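Local coordinates for protein Niban 2 (Homo sapiens, PDB 7CTP) that may suppress apoptosis and may promote melanoma cell invasion, as a membrane-associated cytoplasmic protein that carries a PH domain, at residues V91-G96 with D188-C193; Y121-V127 with P158-H163; A348-T353 with K407-L413; E359-V363 with K400-C404; R393-H397 with R437-D441. One frame throughout, in Å; residues are numbered along the deposited sequence.

Contact 1 of 5, residues V91-G96 with D188-C193; sequences VPHNYG and DCIRHC
Two first torsions bring the rings of Tyr95 and His192 together. In Tyr95, CG stands anti to the carbonyl carbon (chi1 -80°). In His192, CG is anti to the backbone N (chi1 -175°), and its ring is carried across to the tyrosine. Tyr95 CD2 sits over one face of the imidazole, nearer its rim than its centre, and lies 3.3 Å from His192 CG. The two planes are 37° apart, so this is an oblique aromatic pair and not a true stack. The far end of the phenol reaches Asp188 through a water. Tyr95 OH gives its proton to that water at 2.7 Å, and the water in turn donates to Asp188 OD2.

Tyr95 closes a type I beta turn that begins at Pro92. The turn belongs to the loop between strands 84-91 and 97-100 of the PH domain. The partner is helix 176-194, the C-terminal helix that is a hallmark of the PH fold.

Cys189 touches both Tyr95 and Val91, at the end of the strand. Its SG lies at the edge of the Tyr95 ring, in the ring plane, 3.9 Å from Tyr95 CD1. The same sulfur touches Val91 CG1 at 3.7 Å. On the helix, Arg191 NH2 donates to Asp188 OD1 at 2.9 Å in a salt bridge, from above the carboxylate plane. Asp188 OD1 also takes a hydrogen bond from Gln402. The imidazole of His192 has a further partner, as its ND1 is hydrogen-bonded to Arg437 of helix 422-455.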
# COMPACT_ATOMS: atom_id res chain seq x y z
N VAL A 91 -5.50 -12.23 16.22
CA VAL A 91 -4.92 -11.85 14.93
C VAL A 91 -4.25 -13.07 14.31
O VAL A 91 -3.16 -13.47 14.75
CB VAL A 91 -3.91 -10.70 15.08
CG1 VAL A 91 -3.25 -10.42 13.73
CG2 VAL A 91 -4.61 -9.45 15.60
N PRO A 92 -4.85 -13.69 13.30
CA PRO A 92 -4.23 -14.87 12.67
C PRO A 92 -3.00 -14.54 11.85
O PRO A 92 -2.61 -13.38 11.71
CB PRO A 92 -5.34 -15.43 11.78
CG PRO A 92 -6.60 -14.74 12.19
CD PRO A 92 -6.17 -13.40 12.72
N HIS A 93 -2.40 -15.58 11.26
CA HIS A 93 -1.20 -15.44 10.44
C HIS A 93 -1.36 -14.40 9.33
O HIS A 93 -0.37 -13.83 8.88
CB HIS A 93 -0.84 -16.79 9.81
CG HIS A 93 -1.88 -17.28 8.84
ND1 HIS A 93 -1.76 -17.14 7.47
CD2 HIS A 93 -3.08 -17.88 9.06
CE1 HIS A 93 -2.84 -17.64 6.89
NE2 HIS A 93 -3.65 -18.10 7.82
N ASN A 94 -2.58 -14.19 8.85
CA ASN A 94 -2.81 -13.29 7.72
C ASN A 94 -3.28 -11.91 8.14
O ASN A 94 -3.74 -11.14 7.29
CB ASN A 94 -3.81 -13.91 6.74
CG ASN A 94 -5.17 -14.17 7.35
OD1 ASN A 94 -5.45 -13.76 8.48
ND2 ASN A 94 -6.02 -14.87 6.61
N TYR A 95 -3.20 -11.58 9.43
CA TYR A 95 -3.40 -10.22 9.93
C TYR A 95 -4.84 -9.74 9.81
O TYR A 95 -5.10 -8.53 9.81
CB TYR A 95 -2.44 -9.23 9.26
CG TYR A 95 -1.05 -9.26 9.84
CD1 TYR A 95 -0.79 -8.69 11.08
CD2 TYR A 95 -0.00 -9.87 9.16
CE1 TYR A 95 0.49 -8.72 11.63
CE2 TYR A 95 1.27 -9.90 9.69
CZ TYR A 95 1.51 -9.33 10.92
OH TYR A 95 2.79 -9.36 11.46
N GLY A 96 -5.79 -10.66 9.71
CA GLY A 96 -7.16 -10.31 10.01
C GLY A 96 -7.34 -10.03 11.49
O GLY A 96 -6.50 -10.39 12.31
N ASP A 188 0.18 -2.98 12.60
CA ASP A 188 0.73 -4.02 11.73
C ASP A 188 -0.34 -4.62 10.84
O ASP A 188 -0.10 -4.90 9.66
CB ASP A 188 1.38 -5.14 12.55
CG ASP A 188 2.67 -4.72 13.25
OD1 ASP A 188 3.11 -3.55 13.09
OD2 ASP A 188 3.25 -5.58 13.97
N CYS A 189 -1.54 -4.86 11.40
CA CYS A 189 -2.66 -5.38 10.62
C CYS A 189 -2.99 -4.45 9.46
O CYS A 189 -3.18 -4.90 8.31
CB CYS A 189 -3.90 -5.53 11.51
SG CYS A 189 -3.84 -6.92 12.68
N ILE A 190 -3.12 -3.15 9.74
CA ILE A 190 -3.48 -2.18 8.71
C ILE A 190 -2.41 -2.14 7.62
O ILE A 190 -2.71 -2.15 6.42
CB ILE A 190 -3.69 -0.79 9.33
CG1 ILE A 190 -4.93 -0.79 10.23
CG2 ILE A 190 -3.77 0.26 8.23
CD1 ILE A 190 -5.00 0.44 11.14
N ARG A 191 -1.14 -2.08 8.04
CA ARG A 191 -0.05 -2.02 7.06
C ARG A 191 -0.05 -3.26 6.18
O ARG A 191 0.15 -3.16 4.96
CB ARG A 191 1.29 -1.88 7.79
CG ARG A 191 2.51 -1.71 6.91
CD ARG A 191 3.80 -1.78 7.76
NE ARG A 191 3.82 -0.76 8.81
CZ ARG A 191 3.67 -1.01 10.10
NH1 ARG A 191 3.69 -0.01 10.98
NH2 ARG A 191 3.49 -2.26 10.53
N HIS A 192 -0.28 -4.43 6.79
CA HIS A 192 -0.28 -5.68 6.04
C HIS A 192 -1.44 -5.72 5.05
O HIS A 192 -1.26 -6.05 3.87
CB HIS A 192 -0.34 -6.86 7.01
CG HIS A 192 -0.23 -8.20 6.34
ND1 HIS A 192 0.98 -8.80 6.09
CD2 HIS A 192 -1.18 -9.04 5.87
CE1 HIS A 192 0.77 -9.96 5.48
NE2 HIS A 192 -0.53 -10.13 5.34
N CYS A 193 -2.65 -5.38 5.51
CA CYS A 193 -3.82 -5.40 4.62
C CYS A 193 -3.74 -4.32 3.55
O CYS A 193 -4.26 -4.52 2.45
CB CYS A 193 -5.11 -5.27 5.43
SG CYS A 193 -5.43 -6.67 6.55
O HOH W 1 3.25 -8.27 13.84

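Contact 2 of 5, residues Y121-V127 with P158-H163; sequences YKILTSV and PLILWH
Lys122 and Trp162 form a hydrogen-bonded antiparallel pair, and Leu124 and Ile160 form the next. Lys122 N donates to Trp162 O at 2.8 Å, in the carbonyl plane. The return bond, from Trp162 N to Lys122 O, is almost straight, with an angle of 176° at the hydrogen. Leu124 N and Ile160 O are joined at 2.9 Å, and Ile160 N donates back to Leu124 O. The N-H and C=O of each of these four residues are thus satisfied within the two pairs. Ile123 and Leu161, the non-hydrogen-bonded pair between them, meet through side chains, with Ile123 CG1 3.6 Å from Leu161 CD2. Leu161 and Leu159 turn their own backbone groups to Tyr169 and Phe171.

At one end, His163 CB lies over the centre of the Tyr121 ring, a CH-pi contact of 3.5 Å to the centroid. The phenol OH is bonded to the backbone O of Arg167. At the other end, Thr125 CG2 presses against Leu159 CD1 at 3.5 Å, a tight fit. Ser126 is an N-cap, its OG bonded to Gln129 N. Lys122 NZ leads away to a salt bridge with Glu226.

Strand 122-124 is one of the two edge strands of the PH-domain sheet. Strand 169-173 flanks strand 157-162 on its other side. Ile123 and Leu159 pack on helix 176-194, while Leu124, Ile160 and Trp162 face helix 127-134.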
# COMPACT_ATOMS: atom_id res chain seq x y z
N TYR A 121 -7.93 1.61 7.10
CA TYR A 121 -8.31 2.10 8.41
C TYR A 121 -7.20 2.94 9.03
O TYR A 121 -6.04 2.89 8.61
CB TYR A 121 -8.65 0.92 9.35
CG TYR A 121 -10.07 0.43 9.20
CD1 TYR A 121 -10.41 -0.46 8.18
CD2 TYR A 121 -11.07 0.85 10.07
CE1 TYR A 121 -11.72 -0.91 8.03
CE2 TYR A 121 -12.39 0.40 9.93
CZ TYR A 121 -12.70 -0.48 8.91
OH TYR A 121 -14.01 -0.92 8.76
N LYS A 122 -7.59 3.75 10.02
CA LYS A 122 -6.69 4.52 10.86
C LYS A 122 -7.06 4.27 12.31
O LYS A 122 -8.23 4.05 12.62
CB LYS A 122 -6.79 6.03 10.59
CG LYS A 122 -6.52 6.44 9.15
CD LYS A 122 -5.03 6.40 8.83
CE LYS A 122 -4.70 7.21 7.57
NZ LYS A 122 -4.60 6.34 6.36
N ILE A 123 -6.07 4.32 13.21
CA ILE A 123 -6.29 4.08 14.64
C ILE A 123 -6.32 5.41 15.38
O ILE A 123 -5.44 6.25 15.18
CB ILE A 123 -5.21 3.17 15.24
CG1 ILE A 123 -5.22 1.79 14.58
CG2 ILE A 123 -5.41 3.03 16.76
CD1 ILE A 123 -3.89 1.07 14.74
N LEU A 124 -7.32 5.59 16.25
CA LEU A 124 -7.39 6.72 17.16
C LEU A 124 -7.31 6.20 18.59
O LEU A 124 -7.88 5.15 18.91
CB LEU A 124 -8.69 7.52 16.99
CG LEU A 124 -9.01 8.26 15.69
CD1 LEU A 124 -7.86 9.14 15.23
CD2 LEU A 124 -9.44 7.29 14.59
N THR A 125 -6.60 6.92 19.46
CA THR A 125 -6.48 6.49 20.85
C THR A 125 -7.22 7.40 21.82
O THR A 125 -6.94 7.39 23.02
CB THR A 125 -5.01 6.38 21.27
OG1 THR A 125 -4.36 7.63 21.00
CG2 THR A 125 -4.30 5.30 20.49
N SER A 126 -8.16 8.21 21.32
CA SER A 126 -9.02 8.97 22.22
C SER A 126 -10.35 9.21 21.53
O SER A 126 -10.42 9.34 20.30
CB SER A 126 -8.36 10.29 22.65
OG SER A 126 -8.72 11.38 21.83
N VAL A 127 -11.41 9.24 22.34
CA VAL A 127 -12.74 9.49 21.79
C VAL A 127 -12.79 10.87 21.15
O VAL A 127 -13.40 11.06 20.09
CB VAL A 127 -13.81 9.32 22.87
CG1 VAL A 127 -15.16 9.75 22.32
CG2 VAL A 127 -13.87 7.87 23.33
N PRO A 158 -9.03 3.78 25.20
CA PRO A 158 -9.75 3.33 24.01
C PRO A 158 -8.81 3.14 22.83
O PRO A 158 -7.69 3.66 22.79
CB PRO A 158 -10.74 4.47 23.76
CG PRO A 158 -9.97 5.69 24.20
CD PRO A 158 -9.07 5.25 25.34
N LEU A 159 -9.28 2.35 21.87
CA LEU A 159 -8.67 2.19 20.56
C LEU A 159 -9.80 2.12 19.55
O LEU A 159 -10.64 1.22 19.63
CB LEU A 159 -7.81 0.92 20.47
CG LEU A 159 -6.39 0.98 19.92
CD1 LEU A 159 -5.63 2.11 20.57
CD2 LEU A 159 -5.67 -0.33 20.18
N ILE A 160 -9.85 3.08 18.62
CA ILE A 160 -10.95 3.20 17.67
C ILE A 160 -10.40 3.01 16.27
O ILE A 160 -9.36 3.60 15.92
CB ILE A 160 -11.67 4.55 17.81
CG1 ILE A 160 -12.38 4.61 19.17
CG2 ILE A 160 -12.68 4.73 16.67
CD1 ILE A 160 -12.74 6.02 19.59
N LEU A 161 -11.07 2.19 15.47
CA LEU A 161 -10.71 1.98 14.08
C LEU A 161 -11.68 2.76 13.20
O LEU A 161 -12.88 2.47 13.18
CB LEU A 161 -10.78 0.49 13.73
CG LEU A 161 -9.84 -0.44 14.49
CD1 LEU A 161 -9.95 -1.85 13.91
CD2 LEU A 161 -8.42 0.06 14.43
N TRP A 162 -11.15 3.73 12.45
CA TRP A 162 -11.91 4.57 11.54
C TRP A 162 -11.55 4.24 10.09
O TRP A 162 -10.40 3.93 9.80
CB TRP A 162 -11.62 6.05 11.82
CG TRP A 162 -12.19 7.03 10.83
CD1 TRP A 162 -13.38 7.70 10.92
CD2 TRP A 162 -11.57 7.48 9.62
NE1 TRP A 162 -13.54 8.53 9.84
CE2 TRP A 162 -12.45 8.41 9.02
CE3 TRP A 162 -10.37 7.18 8.97
CZ2 TRP A 162 -12.15 9.05 7.82
CZ3 TRP A 162 -10.08 7.81 7.78
CH2 TRP A 162 -10.97 8.73 7.21
N HIS A 163 -12.53 4.33 9.20
CA HIS A 163 -12.36 4.14 7.76
C HIS A 163 -13.23 5.19 7.08
O HIS A 163 -14.31 5.51 7.60
CB HIS A 163 -12.77 2.71 7.36
CG HIS A 163 -12.49 2.33 5.94
ND1 HIS A 163 -13.23 2.79 4.88
CD2 HIS A 163 -11.58 1.47 5.41
CE1 HIS A 163 -12.78 2.26 3.75
NE2 HIS A 163 -11.78 1.44 4.05

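Contact 3 of 5, residues A348-T353 with K407-L413; sequences ALMVPT and KMESLRL
Pro352 faces the loop that holds Lys407 and Met408, and this is the close-packed end of the contact. Pro352 CB comes within 3.2 Å of Lys407 O. The proline also marks a kink in helix 342-378, because its N lacks the usual bond to the preceding turn. The Met408 chain is bent at chi2 and chi3 (-51° and -56°). This folds SD against the backbone of Thr353, 3.6 Å from Thr353 CA. Its CE touches Thr353 OG1. That hydroxyl donates to Leu349 O at 2.7 Å, a bond that spans the kink. Leu411 CD1 approaches Ala348 O closely and also lies 4.1 Å from Pro352 CG. Leu349 CD1 meets methyls of Leu411 and Leu413, which also touch the Leu349 backbone. Beyond this core, Leu349 and Thr353 continue onto helix 464-511, while Met408, Leu411 and Leu413 pack on helix 422-455.

The side of Ser410 and Arg412 is looser and more exposed. Ser410 OG only brushes Pro352 CB at 4.0 Å. Arg412 turns its side chain away toward Phe420, with which it makes a cation-pi contact. A water bridges the two segments here: it donates to Ala348 O at 2.7 Å and accepts a longer bond from Arg412 N.

The loop between helices 402-405 and 422-455 is therefore held to the long helix mainly by apolar packing, with one water bridging the backbones.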
# COMPACT_ATOMS: atom_id res chain seq x y z
N ALA A 348 13.70 15.44 2.71
CA ALA A 348 12.63 15.10 3.65
C ALA A 348 12.37 13.61 3.67
O ALA A 348 12.04 13.04 4.72
CB ALA A 348 11.36 15.86 3.28
N LEU A 349 12.49 12.95 2.52
CA LEU A 349 12.22 11.52 2.45
C LEU A 349 13.41 10.69 2.92
O LEU A 349 13.24 9.62 3.52
CB LEU A 349 11.87 11.13 1.02
CG LEU A 349 11.25 9.76 0.81
CD1 LEU A 349 9.86 9.70 1.43
CD2 LEU A 349 11.21 9.47 -0.67
N MET A 350 14.62 11.17 2.65
CA MET A 350 15.81 10.37 2.85
C MET A 350 16.10 10.13 4.32
O MET A 350 16.47 9.02 4.73
CB MET A 350 16.99 11.05 2.20
CG MET A 350 17.41 12.39 2.73
SD MET A 350 19.19 12.72 2.66
CE MET A 350 19.76 11.76 4.06
N VAL A 351 15.94 11.17 5.13
CA VAL A 351 16.41 11.15 6.52
C VAL A 351 15.65 10.09 7.31
O VAL A 351 16.29 9.17 7.84
CB VAL A 351 16.30 12.55 7.15
CG1 VAL A 351 16.65 12.49 8.63
CG2 VAL A 351 17.23 13.51 6.42
N PRO A 352 14.31 10.13 7.40
CA PRO A 352 13.64 9.08 8.18
C PRO A 352 13.78 7.70 7.56
O PRO A 352 13.94 6.72 8.30
CB PRO A 352 12.18 9.55 8.21
CG PRO A 352 12.03 10.39 6.99
CD PRO A 352 13.33 11.09 6.85
N THR A 353 13.72 7.61 6.23
CA THR A 353 13.84 6.31 5.57
C THR A 353 15.17 5.65 5.90
O THR A 353 15.23 4.45 6.19
CB THR A 353 13.71 6.47 4.05
OG1 THR A 353 12.46 7.09 3.73
CG2 THR A 353 13.78 5.09 3.38
N LYS A 407 10.66 5.20 12.93
CA LYS A 407 11.53 6.18 12.29
C LYS A 407 10.81 6.96 11.20
O LYS A 407 11.20 8.10 10.89
CB LYS A 407 12.78 5.51 11.72
CG LYS A 407 13.66 4.81 12.75
CD LYS A 407 14.18 5.78 13.81
CE LYS A 407 15.27 5.12 14.65
NZ LYS A 407 15.50 5.84 15.94
N MET A 408 9.76 6.39 10.62
CA MET A 408 9.05 7.08 9.54
C MET A 408 8.03 8.10 10.03
O MET A 408 7.57 8.91 9.22
CB MET A 408 8.33 6.09 8.62
CG MET A 408 9.24 5.15 7.86
SD MET A 408 10.56 5.99 6.96
CE MET A 408 9.65 7.14 5.93
N GLU A 409 7.67 8.09 11.31
CA GLU A 409 6.57 8.95 11.72
C GLU A 409 6.96 10.42 11.75
O GLU A 409 6.07 11.27 11.79
CB GLU A 409 6.00 8.50 13.06
CG GLU A 409 5.13 7.25 12.88
CD GLU A 409 5.18 6.30 14.05
OE1 GLU A 409 5.15 5.08 13.81
OE2 GLU A 409 5.23 6.77 15.20
N SER A 410 8.25 10.74 11.67
CA SER A 410 8.66 12.14 11.52
C SER A 410 8.62 12.62 10.07
O SER A 410 8.92 13.79 9.81
CB SER A 410 10.06 12.34 12.10
OG SER A 410 11.04 11.60 11.40
N LEU A 411 8.25 11.76 9.12
CA LEU A 411 8.22 12.16 7.72
C LEU A 411 7.18 13.24 7.50
O LEU A 411 6.03 13.11 7.94
CB LEU A 411 7.91 10.97 6.81
CG LEU A 411 7.71 11.35 5.34
CD1 LEU A 411 8.99 11.96 4.78
CD2 LEU A 411 7.26 10.16 4.51
N ARG A 412 7.58 14.32 6.83
CA ARG A 412 6.66 15.36 6.38
C ARG A 412 7.11 15.84 5.01
O ARG A 412 8.22 16.36 4.87
CB ARG A 412 6.59 16.52 7.38
CG ARG A 412 5.92 16.14 8.69
CD ARG A 412 5.72 17.33 9.62
NE ARG A 412 4.67 18.24 9.15
CZ ARG A 412 4.91 19.36 8.46
NH1 ARG A 412 6.15 19.71 8.17
NH2 ARG A 412 3.90 20.12 8.07
N LEU A 413 6.26 15.65 4.00
CA LEU A 413 6.59 15.96 2.61
C LEU A 413 5.72 17.11 2.12
O LEU A 413 4.51 17.12 2.35
CB LEU A 413 6.37 14.75 1.70
CG LEU A 413 7.30 13.54 1.81
CD1 LEU A 413 6.70 12.35 1.08
CD2 LEU A 413 8.68 13.87 1.27
O HOH W 2 10.79 14.33 6.78

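Contact 4 of 5, residues E359-V363 with K400-C404; sequences EVRDV and KMQSC
Cys404 SG touches Val360 CG2 at 3.7 Å, at the apolar centre of this contact. It joins a turn of the long helix 342-378 to the short helix 402-405, in the helical part of the protein. The thiol stands anti to its own carbonyl carbon (chi1 -46°), which lays the sulfur against the long helix. It also comes near Val360 N and meets Val363 CG2 at 4.0 Å. In both valines CG2 is the branch that reaches the sulfur. Met401 adds its CE more distantly, 4.5 Å from Val360 CG2. Met440 of helix 422-455 extends this core, since it touches Val360, Val363 and Met401. Tyr479 of helix 464-511 also packs on Val360.

Outward from the core, Val363 CG1 lies against Lys400 O, and the lysine chain runs on, fully extended, to a salt bridge with Glu367.

The polar edge is formed by Glu359 and Ser403. Glu359 CG, anti to the backbone N, rests on Cys404 CA at 3.6 Å. The bend at chi2 (72°) then turns the carboxylate to Ser403. Ser403 OG donates to Glu359 OE1 at 2.7 Å and meets that oxygen on its anti side, 16° out of the carboxylate plane.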
# COMPACT_ATOMS: atom_id res chain seq x y z
N GLU A 359 18.00 1.23 11.53
CA GLU A 359 17.43 0.60 12.72
C GLU A 359 17.13 -0.88 12.47
O GLU A 359 17.34 -1.71 13.36
CB GLU A 359 16.17 1.35 13.16
CG GLU A 359 15.51 0.80 14.43
CD GLU A 359 16.30 1.08 15.72
OE1 GLU A 359 15.91 0.53 16.77
OE2 GLU A 359 17.29 1.84 15.68
N VAL A 360 16.64 -1.23 11.27
CA VAL A 360 16.47 -2.64 10.94
C VAL A 360 17.79 -3.39 11.09
O VAL A 360 17.85 -4.48 11.67
CB VAL A 360 15.91 -2.79 9.51
CG1 VAL A 360 16.01 -4.25 9.05
CG2 VAL A 360 14.47 -2.29 9.47
N ARG A 361 18.86 -2.80 10.57
CA ARG A 361 20.19 -3.40 10.68
C ARG A 361 20.58 -3.59 12.14
O ARG A 361 21.07 -4.66 12.53
CB ARG A 361 21.20 -2.51 9.96
CG ARG A 361 22.59 -3.13 9.69
CD ARG A 361 23.59 -2.03 9.36
NE ARG A 361 24.79 -2.52 8.69
CZ ARG A 361 25.88 -2.95 9.32
NH1 ARG A 361 25.91 -2.96 10.64
NH2 ARG A 361 26.93 -3.37 8.62
N ASP A 362 20.34 -2.57 12.96
CA ASP A 362 20.73 -2.65 14.37
C ASP A 362 19.91 -3.70 15.11
O ASP A 362 20.44 -4.44 15.95
CB ASP A 362 20.57 -1.28 15.03
CG ASP A 362 21.53 -0.25 14.45
OD1 ASP A 362 22.43 -0.64 13.67
OD2 ASP A 362 21.38 0.95 14.78
N VAL A 363 18.61 -3.80 14.80
CA VAL A 363 17.77 -4.80 15.45
C VAL A 363 18.20 -6.20 15.02
O VAL A 363 18.25 -7.13 15.84
CB VAL A 363 16.29 -4.54 15.13
CG1 VAL A 363 15.44 -5.75 15.51
CG2 VAL A 363 15.80 -3.30 15.89
N LYS A 400 9.45 -5.98 18.28
CA LYS A 400 10.84 -5.71 17.93
C LYS A 400 10.96 -4.87 16.67
O LYS A 400 11.94 -4.12 16.52
CB LYS A 400 11.60 -7.03 17.80
CG LYS A 400 11.81 -7.72 19.16
CD LYS A 400 12.57 -9.03 19.05
CE LYS A 400 12.75 -9.68 20.44
NZ LYS A 400 13.40 -11.03 20.35
N MET A 401 9.99 -4.95 15.75
CA MET A 401 10.04 -4.12 14.55
C MET A 401 9.57 -2.69 14.79
O MET A 401 9.80 -1.84 13.92
CB MET A 401 9.20 -4.75 13.44
CG MET A 401 9.81 -6.03 12.85
SD MET A 401 11.34 -5.72 11.97
CE MET A 401 10.81 -4.55 10.71
N GLN A 402 8.94 -2.40 15.92
CA GLN A 402 8.27 -1.11 16.08
C GLN A 402 9.26 0.04 16.07
O GLN A 402 8.95 1.12 15.55
CB GLN A 402 7.44 -1.09 17.36
CG GLN A 402 6.27 -2.05 17.34
CD GLN A 402 5.46 -1.97 16.05
OE1 GLN A 402 5.33 -0.90 15.44
NE2 GLN A 402 4.92 -3.11 15.62
N SER A 403 10.45 -0.15 16.65
CA SER A 403 11.43 0.93 16.66
C SER A 403 11.91 1.27 15.25
O SER A 403 12.32 2.41 15.00
CB SER A 403 12.62 0.57 17.56
OG SER A 403 13.40 -0.47 16.99
N CYS A 404 11.86 0.31 14.33
CA CYS A 404 12.19 0.60 12.93
C CYS A 404 11.07 1.41 12.28
O CYS A 404 11.33 2.44 11.64
CB CYS A 404 12.42 -0.69 12.15
SG CYS A 404 13.47 -1.92 12.97

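Contact 5 of 5, residues R393-H397 with R437-D441; sequences RLAYH and REQMD
Ala395 lies in a short 3-10 segment whose backbone comes close to helix 422-455, with Ala395 CA 5.0 Å from Asp441 CA. Its small side chain allows this approach. Ala395 CB rests on the helix backbone, 3.5 Å from Asp441 N, and Met440 CG lies 3.6 Å from Ala395 CA. The Met440 chain bends at chi2 (68°), and its SD meets Leu394 CD2 at 3.6 Å.

Arg393 to His397 lie in the loop between helices 384-391 and 402-405, docked here on the side of helix 422-455 next to the PH domain. The Tyr396 side chain lies across that helix, between Arg437 and Asp441, one turn apart. Its CE1 sits over one face of the Arg437 guanidinium, toward the rim, with the two planes 52° apart. Arg437 NH1 in turn lies at the edge of the ring, 3.7 Å from Tyr396 CE1; its partner outside the contact is His192.

Two waters link the loop to Asp441. One accepts from Ala395 N and donates to Asp441 OD1 at 2.8 Å. The other is bound to Tyr396 OH and donates to Asp441 OD2 at 2.7 Å. Asp441 OD1 also forms a salt bridge with Arg60.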
# COMPACT_ATOMS: atom_id res chain seq x y z
N ARG A 393 11.26 -15.38 12.51
CA ARG A 393 10.03 -14.60 12.53
C ARG A 393 10.25 -13.13 12.88
O ARG A 393 9.26 -12.41 13.08
CB ARG A 393 9.05 -15.21 13.52
CG ARG A 393 8.83 -16.68 13.31
CD ARG A 393 7.63 -17.19 14.06
NE ARG A 393 7.18 -18.43 13.44
CZ ARG A 393 6.15 -18.52 12.61
NH1 ARG A 393 5.43 -17.44 12.32
NH2 ARG A 393 5.83 -19.70 12.09
N LEU A 394 11.51 -12.70 12.95
CA LEU A 394 11.82 -11.36 13.46
C LEU A 394 11.10 -10.27 12.67
O LEU A 394 10.61 -9.29 13.26
CB LEU A 394 13.33 -11.14 13.42
CG LEU A 394 13.87 -9.76 13.82
CD1 LEU A 394 13.39 -9.39 15.21
CD2 LEU A 394 15.39 -9.76 13.74
N ALA A 395 11.02 -10.41 11.35
CA ALA A 395 10.43 -9.34 10.55
C ALA A 395 8.97 -9.09 10.88
O ALA A 395 8.44 -8.04 10.53
CB ALA A 395 10.58 -9.63 9.06
N TYR A 396 8.31 -10.03 11.56
CA TYR A 396 6.91 -9.90 11.93
C TYR A 396 6.70 -9.76 13.43
O TYR A 396 5.56 -9.86 13.89
CB TYR A 396 6.12 -11.10 11.39
CG TYR A 396 6.27 -11.24 9.90
CD1 TYR A 396 5.45 -10.53 9.03
CD2 TYR A 396 7.28 -12.04 9.35
CE1 TYR A 396 5.60 -10.63 7.67
CE2 TYR A 396 7.43 -12.14 7.98
CZ TYR A 396 6.59 -11.44 7.15
OH TYR A 396 6.73 -11.53 5.78
N HIS A 397 7.77 -9.55 14.19
CA HIS A 397 7.64 -9.47 15.64
C HIS A 397 6.88 -8.19 15.99
O HIS A 397 7.32 -7.10 15.60
CB HIS A 397 9.02 -9.47 16.30
CG HIS A 397 8.98 -9.80 17.76
ND1 HIS A 397 8.57 -8.89 18.71
CD2 HIS A 397 9.29 -10.93 18.43
CE1 HIS A 397 8.63 -9.44 19.91
NE2 HIS A 397 9.07 -10.69 19.77
N ARG A 437 10.19 -4.19 6.36
CA ARG A 437 9.80 -5.55 6.73
C ARG A 437 10.41 -6.56 5.77
O ARG A 437 10.93 -7.60 6.19
CB ARG A 437 8.28 -5.67 6.75
CG ARG A 437 7.76 -6.95 7.39
CD ARG A 437 6.24 -6.98 7.46
NE ARG A 437 5.64 -7.14 6.13
CZ ARG A 437 4.37 -7.44 5.92
NH1 ARG A 437 3.55 -7.61 6.95
NH2 ARG A 437 3.90 -7.57 4.68
N GLU A 438 10.36 -6.26 4.47
CA GLU A 438 10.94 -7.14 3.46
C GLU A 438 12.43 -7.33 3.70
O GLU A 438 12.94 -8.45 3.68
CB GLU A 438 10.67 -6.58 2.06
CG GLU A 438 9.21 -6.63 1.67
CD GLU A 438 8.89 -5.79 0.44
OE1 GLU A 438 7.81 -6.01 -0.15
OE2 GLU A 438 9.70 -4.91 0.08
N GLN A 439 13.15 -6.23 3.93
CA GLN A 439 14.60 -6.34 4.06
C GLN A 439 14.99 -7.05 5.35
O GLN A 439 16.00 -7.77 5.38
CB GLN A 439 15.25 -4.96 3.98
CG GLN A 439 15.17 -4.35 2.59
CD GLN A 439 15.50 -5.35 1.49
OE1 GLN A 439 16.60 -5.89 1.44
NE2 GLN A 439 14.54 -5.59 0.59
N MET A 440 14.20 -6.89 6.41
CA MET A 440 14.46 -7.67 7.62
C MET A 440 14.21 -9.15 7.38
O MET A 440 15.02 -10.00 7.79
CB MET A 440 13.60 -7.16 8.78
CG MET A 440 13.75 -7.97 10.06
SD MET A 440 15.39 -7.77 10.80
CE MET A 440 15.02 -6.47 11.96
N ASP A 441 13.11 -9.49 6.70
CA ASP A 441 12.84 -10.90 6.42
C ASP A 441 13.93 -11.49 5.54
O ASP A 441 14.35 -12.63 5.76
CB ASP A 441 11.47 -11.06 5.75
CG ASP A 441 10.99 -12.51 5.75
OD1 ASP A 441 11.00 -13.15 6.83
OD2 ASP A 441 10.57 -13.00 4.68
O HOH W 3 10.87 -12.86 9.62
O HOH W 4 7.97 -13.56 4.79

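How the contacts relate
Contacts 1 and 2 both lie in the PH domain, and Ile190 of contact 1 packs on Tyr121 and Ile123 of contact 2. Only contact 2 is built on strand pairing; the others rest mainly on side-chain packing, with a few polar links. Contacts 3, 4 and 5 belong to the helical part. Contacts 3 and 4 share helix 342-378, and contacts 4 and 5 merge at Met401 and Met440. Contact 1 joins the two parts through Asp188 with Gln402 and His192 with Arg437. Contacts 1, 3 and 5 are mostly buried and use waters as polar links. Contacts 2 and 4 are only partly buried, and their polar bonds are direct.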